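Local coordinates for protein galectin-1 (Bufo arenarum, PDB 1A78) that binds beta-galactosides as a homodimeric lectin, probably also a wide array of complex carbohydrates, and may regulate cell apoptosis and differentiation, at residues Asn47-Phe50 against Asp51-Asp55. Residues are numbered along the deposited sequence; the frame is centred on the assembly and turned at random.
Sequences NARF and DLHGD. With YIO (1-thio-beta-D-galactopyranose), chain C; GAL (beta-D-galactopyranose), chain B.
H53 sets its CD2 over one face of the R49 guanidinium, about 3.7 Å above it and near its margin rather than its middle, and R49 NH1 in turn lies at the edge of the imidazole; one face of that ring rests on L52 CG. Oxygens gather round the guanidinium rim: N47 OD1 lies in the plane, D55 OD2 is tilted out of it. R49 NE gives a nearly straight bond (172°) to N47 OD1, 3.0 Å away, though it reaches that oxygen from above the carbonyl plane. R49 NH1 meets D55 OD2 at 2.7 Å in a bent salt bridge on the anti lone pair of that oxygen, guanidinium and carboxylate planes 36° apart. R49 NH1 also bonds GAL O2 at 2.9 Å, and R49 NH2 bonds YIO O4 at 2.9 Å, with a weak bond to YIO O5. An extended chain from CG to NE carries R49 past L52 CD2, which lies 4.0 Å from R49 NE. A type I' turn from L52 to D55 swings H53 and D55 back beside the arginine. R74 is a second cationic partner of D55 OD2, while F31 O holds N47 ND2. N47 and D55 probably limit the rotation of the R49 cation and help keep NH1 and NH2 directed at the two galactose units of the bound thiodigalactoside.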
# COMPACT_ATOMS: atom_id res chain seq x y z
N ASN A 47 1.93 -3.93 18.34
CA ASN A 47 3.17 -3.25 18.68
C ASN A 47 4.29 -4.18 19.20
O ASN A 47 4.16 -4.74 20.30
CB ASN A 47 2.81 -2.16 19.70
CG ASN A 47 3.96 -1.23 20.04
OD1 ASN A 47 3.84 -0.46 20.99
ND2 ASN A 47 5.04 -1.24 19.26
N ALA A 48 5.34 -4.37 18.41
CA ALA A 48 6.46 -5.22 18.82
C ALA A 48 7.48 -4.32 19.52
O ALA A 48 8.15 -3.51 18.88
CB ALA A 48 7.10 -5.90 17.61
N ARG A 49 7.59 -4.48 20.84
CA ARG A 49 8.48 -3.69 21.67
C ARG A 49 9.84 -4.30 21.99
O ARG A 49 9.94 -5.19 22.80
CB ARG A 49 7.76 -3.32 22.97
CG ARG A 49 6.48 -2.53 22.73
CD ARG A 49 5.77 -2.13 24.02
NE ARG A 49 4.62 -1.27 23.75
CZ ARG A 49 3.80 -0.77 24.68
NH1 ARG A 49 3.99 -1.03 25.97
NH2 ARG A 49 2.76 -0.04 24.31
N PHE A 50 10.88 -3.81 21.33
CA PHE A 50 12.23 -4.29 21.61
C PHE A 50 12.62 -3.83 23.02
O PHE A 50 13.02 -4.62 23.86
CB PHE A 50 13.22 -3.72 20.59
CG PHE A 50 13.12 -4.35 19.26
CD1 PHE A 50 13.81 -5.53 18.99
CD2 PHE A 50 12.30 -3.81 18.27
CE1 PHE A 50 13.67 -6.18 17.76
CE2 PHE A 50 12.15 -4.44 17.03
CZ PHE A 50 12.84 -5.64 16.78
N ASP A 51 12.44 -2.54 23.27
CA ASP A 51 12.74 -1.98 24.56
C ASP A 51 11.91 -0.72 24.63
O ASP A 51 12.35 0.34 24.20
CB ASP A 51 14.23 -1.66 24.61
CG ASP A 51 14.69 -1.26 25.99
OD1 ASP A 51 13.88 -1.37 26.94
OD2 ASP A 51 15.86 -0.86 26.12
N LEU A 52 10.69 -0.83 25.14
CA LEU A 52 9.81 0.33 25.21
C LEU A 52 8.81 0.27 26.38
O LEU A 52 8.07 -0.69 26.54
CB LEU A 52 9.05 0.46 23.89
CG LEU A 52 8.20 1.71 23.63
CD1 LEU A 52 9.12 2.90 23.34
CD2 LEU A 52 7.24 1.44 22.46
N HIS A 53 8.78 1.35 27.18
CA HIS A 53 7.88 1.46 28.34
C HIS A 53 8.01 0.33 29.34
O HIS A 53 7.01 -0.09 29.92
CB HIS A 53 6.42 1.51 27.91
CG HIS A 53 6.13 2.59 26.94
ND1 HIS A 53 6.77 3.81 26.96
CD2 HIS A 53 5.29 2.63 25.88
CE1 HIS A 53 6.35 4.54 25.95
NE2 HIS A 53 5.45 3.85 25.28
N GLY A 54 9.22 -0.19 29.55
CA GLY A 54 9.38 -1.30 30.47
C GLY A 54 9.14 -2.66 29.82
O GLY A 54 9.39 -3.69 30.46
N ASP A 55 8.62 -2.69 28.59
CA ASP A 55 8.40 -3.95 27.86
C ASP A 55 9.67 -4.19 27.04
O ASP A 55 10.08 -3.34 26.24
CB ASP A 55 7.19 -3.83 26.93
CG ASP A 55 5.87 -3.93 27.66
OD1 ASP A 55 5.79 -4.71 28.63
OD2 ASP A 55 4.90 -3.27 27.26
C1 YIO C . 0.65 2.82 24.97
C2 YIO C . 1.46 3.25 23.76
C3 YIO C . 0.59 3.20 22.52
C4 YIO C . 0.11 1.78 22.34
C5 YIO C . -0.64 1.35 23.59
C6 YIO C . -1.06 -0.10 23.54
O2 YIO C . 1.94 4.56 23.95
O3 YIO C . 1.37 3.57 21.39
O4 YIO C . 1.23 0.94 22.10
O5 YIO C . 0.15 1.50 24.78
O6 YIO C . -2.08 -0.34 24.50
S1 YIO C . 1.87 2.65 26.30
C1 GAL B . 0.74 2.11 27.62
C2 GAL B . 1.35 0.90 28.35
C3 GAL B . 0.37 0.36 29.40
C4 GAL B . -0.05 1.49 30.35
C5 GAL B . -0.64 2.62 29.53
C6 GAL B . -1.03 3.76 30.44
O2 GAL B . 1.67 -0.14 27.44
O3 GAL B . 1.00 -0.69 30.14
O4 GAL B . 1.07 1.99 31.06
O5 GAL B . 0.36 3.11 28.59
O6 GAL B . -1.26 4.93 29.70